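Local atomic coordinates of putative Glycosidase (Bacteroides thetaiotaomicron, PDB entry 3R67), a protein that is a putative glycosidase, probably folded as a five-bladed beta-propeller, with many antiparallel strands and very little helix. Residues Val183-Asp188 with Val192-Asp197; Val65-Glu70 with Phe95-Val100. All blocks are in the same frame, centred on the assembly; numbering follows the deposited sequence.

The two contacts sit in different sheets of the single chain; the strand pairs concerned are antiparallel, and the sheets are consistent with the blades of a beta-propeller. Contact 2 comes first along the chain: it lies within the four-stranded sheet 50-59, 62-70, 82-89, 96-97, reaching from strand 62-70 over 82-89 to the outermost strand 96-97. Contact 1 follows, inside the hairpin of strands 180-187 and 190-196 in a larger mixed sheet. Their centres are 27 Å apart and their nearest atoms about 13 Å, so they do not touch. Contact 1 thus joins adjacent strands through backbone bonds and side-chain packing, contact 2 strands two apart through side chains alone.

Contact 1. Residues Val183-Asp188 with Val192-Asp197; sequences VTKLVD and VIAKID
Val183-Lys185 and Val192-Ala194 pair antiparallel in a beta hairpin of strands 180-187 and 190-196, with Thr184 facing Ile193 as a non-hydrogen-bonded pair. Backbone bonds carry the register. Lys185 and Val192 form the hydrogen-bonded pair, Lys185 N giving to Val192 O at 2.8 Å and Val192 N returning to Lys185 O at 2.9 Å. Ala194 N adds a third bond to Val183 O, 3.0 Å long. Over residues 183-187 and 192-196 the end-to-end directions lie 117° apart, well short of straight antiparallel, in keeping with the break in strand 190-196.

Apolar contacts are made at both ends of the pairing and at Ala194. Near the turn, CG2 of Val187 meets CG2 of Val192 at 3.8 Å, the two side chains crossing at about a right angle. At the end away from the turn, Val183 CG1 reaches Ile196 CD1 at 4.2 Å, and Met254 of strand 245-255 touches both residues. The methyl of Ala194 lies against the aliphatic stem of Lys185, with CB 3.9 Å from CG. That stem leaves with CG between backbone N and carbonyl carbon (chi1 67°) and then runs fully extended.

Polar groups have partners too. Thr184 OG1 turns to Ala252 O and to Gln191 NE2. Past the paired residues, Lys195 N gives a 2.8 Å hydrogen bond to a water, which also accepts a weak bond from Lys185 NZ.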
loop_
_atom_site.group_PDB
_atom_site.type_symbol
_atom_site.label_atom_id
_atom_site.label_comp_id
_atom_site.label_asym_id
_atom_site.label_seq_id
_atom_site.Cartn_x
_atom_site.Cartn_y
_atom_site.Cartn_z
ATOM N N VAL A 183 2.965 -11.380 3.259
ATOM C CA VAL A 183 3.527 -11.721 4.569
ATOM C C VAL A 183 5.072 -11.762 4.440
ATOM O O VAL A 183 5.632 -12.463 3.596
ATOM C CB VAL A 183 2.957 -13.028 5.176
ATOM C CG1 VAL A 183 3.627 -13.346 6.506
ATOM C CG2 VAL A 183 1.447 -12.925 5.368
ATOM N N THR A 184 5.731 -10.980 5.277
ATOM C CA THR A 184 7.184 -10.856 5.350
ATOM C C THR A 184 7.672 -11.198 6.751
ATOM O O THR A 184 6.890 -11.224 7.700
ATOM C CB THR A 184 7.666 -9.418 4.958
ATOM O OG1 THR A 184 7.241 -8.467 5.939
ATOM C CG2 THR A 184 7.260 -8.999 3.570
ATOM N N LYS A 185 8.981 -11.403 6.888
ATOM C CA LYS A 185 9.601 -11.676 8.182
ATOM C C LYS A 185 11.004 -11.117 8.183
ATOM O O LYS A 185 11.571 -10.901 7.110
ATOM C CB LYS A 185 9.610 -13.196 8.524
ATOM C CG LYS A 185 10.509 -14.056 7.631
ATOM C CD LYS A 185 10.459 -15.506 8.034
ATOM C CE LYS A 185 11.344 -16.346 7.157
ATOM N NZ LYS A 185 11.292 -17.783 7.538
ATOM N N LEU A 186 11.579 -10.920 9.376
ATOM C CA LEU A 186 12.972 -10.514 9.486
ATOM C C LEU A 186 13.863 -11.743 9.541
ATOM O O LEU A 186 13.623 -12.663 10.324
ATOM C CB LEU A 186 13.261 -9.608 10.704
ATOM C CG LEU A 186 12.642 -8.219 10.762
ATOM C CD1 LEU A 186 13.117 -7.490 12.017
ATOM C CD2 LEU A 186 13.025 -7.384 9.534
ATOM N N VAL A 187 14.879 -11.756 8.695
ATOM C CA VAL A 187 15.926 -12.772 8.658
ATOM C C VAL A 187 17.238 -11.988 8.767
ATOM O O VAL A 187 17.566 -11.217 7.857
ATOM C CB VAL A 187 15.853 -13.732 7.436
ATOM C CG1 VAL A 187 17.044 -14.694 7.423
ATOM C CG2 VAL A 187 14.538 -14.504 7.427
ATOM N N ASP A 188 17.917 -12.102 9.935
ATOM C CA ASP A 188 19.173 -11.420 10.269
ATOM C C ASP A 188 19.034 -9.891 10.047
ATOM O O ASP A 188 19.909 -9.255 9.457
ATOM C CB ASP A 188 20.345 -12.000 9.438
ATOM C CG ASP A 188 20.605 -13.474 9.706
ATOM O OD1 ASP A 188 20.594 -13.874 10.902
ATOM O OD2 ASP A 188 20.899 -14.212 8.733
ATOM N N VAL A 192 12.235 -9.912 4.491
ATOM C CA VAL A 192 12.089 -10.708 3.281
ATOM C C VAL A 192 10.700 -11.358 3.226
ATOM O O VAL A 192 10.066 -11.554 4.261
ATOM C CB VAL A 192 13.207 -11.794 3.186
ATOM C CG1 VAL A 192 14.598 -11.157 3.013
ATOM C CG2 VAL A 192 13.179 -12.763 4.375
ATOM N N ILE A 193 10.262 -11.739 2.017
ATOM C CA ILE A 193 9.001 -12.451 1.800
ATOM C C ILE A 193 9.109 -13.829 2.482
ATOM O O ILE A 193 10.074 -14.561 2.253
ATOM C CB ILE A 193 8.669 -12.538 0.282
ATOM C CG1 ILE A 193 8.354 -11.109 -0.264
ATOM C CG2 ILE A 193 7.500 -13.520 0.027
ATOM C CD1 ILE A 193 8.129 -10.975 -1.835
ATOM N N ALA A 194 8.134 -14.135 3.367
ATOM C CA ALA A 194 8.091 -15.378 4.149
ATOM C C ALA A 194 7.305 -16.495 3.439
ATOM O O ALA A 194 6.274 -16.247 2.814
ATOM C CB ALA A 194 7.462 -15.113 5.510
ATOM N N LYS A 195 7.768 -17.726 3.610
ATOM C CA LYS A 195 7.140 -18.923 3.085
ATOM C C LYS A 195 6.614 -19.716 4.267
ATOM O O LYS A 195 7.380 -20.026 5.179
ATOM C CB LYS A 195 8.148 -19.709 2.232
ATOM C CG LYS A 195 7.529 -20.566 1.140
ATOM C CD LYS A 195 8.588 -20.942 0.116
ATOM C CE LYS A 195 8.006 -21.614 -1.095
ATOM N NZ LYS A 195 9.038 -21.844 -2.139
ATOM N N ILE A 196 5.293 -19.935 4.312
ATOM C CA ILE A 196 4.583 -20.678 5.368
ATOM C C ILE A 196 3.858 -21.838 4.701
ATOM O O ILE A 196 3.133 -21.614 3.720
ATOM C CB ILE A 196 3.613 -19.747 6.176
ATOM C CG1 ILE A 196 4.368 -18.554 6.812
ATOM C CG2 ILE A 196 2.804 -20.529 7.229
ATOM C CD1 ILE A 196 3.469 -17.426 7.372
ATOM N N ASP A 197 4.077 -23.074 5.208
ATOM C CA ASP A 197 3.475 -24.325 4.717
ATOM C C ASP A 197 3.739 -24.487 3.184
ATOM O O ASP A 197 2.831 -24.877 2.447
ATOM C CB ASP A 197 1.952 -24.339 5.038
ATOM C CG ASP A 197 1.272 -25.701 5.184
ATOM O OD1 ASP A 197 1.932 -26.739 4.910
ATOM O OD2 ASP A 197 0.096 -25.731 5.621
HETATM O O HOH W 1 4.404 -14.747 1.905
HETATM O O HOH W 2 10.362 -18.122 4.439
#

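Contact 2. Residues Val65-Glu70 with Phe95-Val100; sequences VLYRAE and FNRMTV
Tyr67 and Arg97 meet with their flat groups almost perpendicular, the phenol ring and the guanidinium lying 89° apart. The hydroxyl of Tyr67 comes to the edge of the guanidinium, where Arg97 NE donates a hydrogen bond to OH at 3.3 Å; the N-H...O angle is 153°, and the oxygen sits only slightly out of the guanidinium plane. The other flat group, the ring of Phe95, is met obliquely by a methyl of Val65: CG2 lies 3.5 Å from CE2 and 3.7 Å from CZ of Phe95, the two side chains crossing at about a right angle.

These side chains reach over one strand of the antiparallel sheet, from 62-70 to the segment holding 96-97. Strand 82-89 runs between them and takes the backbone bonds of Val65 and Tyr67, through Ala87 and Gly85. The nearest alpha carbons, those of Val65 and Phe95, are 8.7 Å apart, too far for direct strand pairing, and the contact is made by side chains instead. The Arg97 chain bends at chi3 (66°), which brings NE beside the phenol oxygen.

Glu47 completes the polar cluster. Its OE1 forms a salt bridge with Arg97 NH2 and a hydrogen bond with Tyr67 OH, while Trp46 touches the Tyr67 side chain and Ile26 the Phe95 side chain. The hydroxyl of Tyr67 thus bonds to both members of the Arg97-Glu47 salt bridge, closing a three-membered polar cluster. The negative charge of Glu47 probably offsets the positive charge of the guanidinium beside the buried Tyr67, with Arg97 itself partly open to solvent.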
loop_
_atom_site.group_PDB
_atom_site.type_symbol
_atom_site.label_atom_id
_atom_site.label_comp_id
_atom_site.label_asym_id
_atom_site.label_seq_id
_atom_site.Cartn_x
_atom_site.Cartn_y
_atom_site.Cartn_z
ATOM N N VAL A 65 11.364 4.899 -1.788
ATOM C CA VAL A 65 9.933 5.140 -1.734
ATOM C C VAL A 65 9.448 5.287 -3.184
ATOM O O VAL A 65 9.978 6.111 -3.942
ATOM C CB VAL A 65 9.584 6.369 -0.829
ATOM C CG1 VAL A 65 8.174 6.905 -1.095
ATOM C CG2 VAL A 65 9.786 6.054 0.656
ATOM N N LEU A 66 8.486 4.450 -3.577
ATOM C CA LEU A 66 7.875 4.516 -4.914
ATOM C C LEU A 66 6.514 5.167 -4.730
ATOM O O LEU A 66 5.594 4.528 -4.216
ATOM C CB LEU A 66 7.797 3.130 -5.617
ATOM C CG LEU A 66 9.122 2.366 -5.805
ATOM C CD1 LEU A 66 8.862 1.015 -6.444
ATOM C CD2 LEU A 66 10.133 3.157 -6.659
ATOM N N TYR A 67 6.420 6.478 -5.013
ATOM C CA TYR A 67 5.210 7.234 -4.712
ATOM C C TYR A 67 4.281 7.353 -5.900
ATOM O O TYR A 67 4.702 7.563 -7.031
ATOM C CB TYR A 67 5.536 8.651 -4.195
ATOM C CG TYR A 67 6.435 9.493 -5.084
ATOM C CD1 TYR A 67 7.823 9.444 -4.952
ATOM C CD2 TYR A 67 5.895 10.402 -5.994
ATOM C CE1 TYR A 67 8.650 10.238 -5.735
ATOM C CE2 TYR A 67 6.714 11.195 -6.796
ATOM C CZ TYR A 67 8.092 11.122 -6.652
ATOM O OH TYR A 67 8.918 11.904 -7.421
ATOM N N ARG A 68 2.984 7.253 -5.611
ATOM C CA ARG A 68 1.934 7.443 -6.589
ATOM C C ARG A 68 1.843 8.937 -6.946
ATOM O O ARG A 68 1.571 9.773 -6.080
ATOM C CB ARG A 68 0.607 6.906 -6.040
ATOM C CG ARG A 68 -0.550 7.150 -6.985
ATOM C CD ARG A 68 -1.855 6.741 -6.377
ATOM N NE ARG A 68 -2.964 7.204 -7.206
ATOM C CZ ARG A 68 -4.241 6.968 -6.942
ATOM N NH1 ARG A 68 -4.588 6.252 -5.874
ATOM N NH2 ARG A 68 -5.186 7.454 -7.735
ATOM N N ALA A 69 2.089 9.263 -8.212
ATOM C CA ALA A 69 2.042 10.639 -8.695
ATOM C C ALA A 69 0.944 10.815 -9.729
ATOM O O ALA A 69 0.796 9.986 -10.632
ATOM C CB ALA A 69 3.385 11.017 -9.287
ATOM N N GLU A 70 0.175 11.909 -9.603
ATOM C CA GLU A 70 -0.899 12.246 -10.546
ATOM C C GLU A 70 -0.527 13.506 -11.302
ATOM O O GLU A 70 0.013 14.445 -10.715
ATOM C CB GLU A 70 -2.260 12.399 -9.850
ATOM C CG GLU A 70 -2.843 11.061 -9.400
ATOM C CD GLU A 70 -4.208 11.125 -8.743
ATOM O OE1 GLU A 70 -4.527 12.171 -8.136
ATOM O OE2 GLU A 70 -4.942 10.109 -8.789
ATOM N N PHE A 95 14.873 12.669 1.639
ATOM C CA PHE A 95 14.804 12.008 0.349
ATOM C C PHE A 95 15.187 12.880 -0.813
ATOM O O PHE A 95 14.912 14.081 -0.819
ATOM C CB PHE A 95 13.349 11.540 0.120
ATOM C CG PHE A 95 13.005 10.297 0.904
ATOM C CD1 PHE A 95 12.652 10.376 2.253
ATOM C CD2 PHE A 95 13.051 9.046 0.301
ATOM C CE1 PHE A 95 12.381 9.216 2.987
ATOM C CE2 PHE A 95 12.772 7.891 1.036
ATOM C CZ PHE A 95 12.435 7.982 2.372
ATOM N N ASN A 96 15.818 12.242 -1.818
ATOM C CA ASN A 96 16.125 12.794 -3.140
ATOM C C ASN A 96 15.209 12.112 -4.124
ATOM O O ASN A 96 14.677 11.049 -3.804
ATOM C CB ASN A 96 17.586 12.677 -3.523
ATOM C CG ASN A 96 18.458 13.656 -2.791
ATOM O OD1 ASN A 96 18.307 14.881 -2.921
ATOM N ND2 ASN A 96 19.423 13.143 -2.057
ATOM N N ARG A 97 14.959 12.722 -5.277
ATOM C CA ARG A 97 13.983 12.178 -6.219
ATOM C C ARG A 97 14.470 12.178 -7.653
ATOM O O ARG A 97 15.155 13.102 -8.099
ATOM C CB ARG A 97 12.694 13.023 -6.156
ATOM C CG ARG A 97 11.901 12.888 -4.851
ATOM C CD ARG A 97 11.063 14.122 -4.536
ATOM N NE ARG A 97 9.990 14.352 -5.498
ATOM C CZ ARG A 97 9.120 15.348 -5.406
ATOM N NH1 ARG A 97 9.219 16.234 -4.427
ATOM N NH2 ARG A 97 8.155 15.476 -6.305
HETATM N N MSE A 98 14.048 11.150 -8.397
HETATM C CA MSE A 98 14.246 11.094 -9.839
HETATM C C MSE A 98 13.245 12.048 -10.474
HETATM O O MSE A 98 12.177 12.291 -9.893
HETATM C CB MSE A 98 14.125 9.665 -10.374
HETATM C CG MSE A 98 15.354 8.820 -10.015
HETATM SE SE MSE A 98 15.265 6.996 -10.680
HETATM C CE MSE A 98 15.053 7.361 -12.608
ATOM N N THR A 99 13.604 12.642 -11.631
ATOM C CA THR A 99 12.772 13.652 -12.295
ATOM C C THR A 99 11.847 12.994 -13.319
ATOM O O THR A 99 11.047 13.693 -13.953
ATOM C CB THR A 99 13.649 14.720 -12.941
ATOM O OG1 THR A 99 14.567 14.100 -13.843
ATOM C CG2 THR A 99 14.413 15.541 -11.911
ATOM N N VAL A 100 11.896 11.653 -13.430
ATOM C CA VAL A 100 11.029 10.895 -14.332
ATOM C C VAL A 100 10.400 9.714 -13.549
ATOM O O VAL A 100 11.022 9.234 -12.579
ATOM C CB VAL A 100 11.783 10.411 -15.606
ATOM C CG1 VAL A 100 12.091 11.581 -16.537
ATOM C CG2 VAL A 100 13.048 9.608 -15.273
#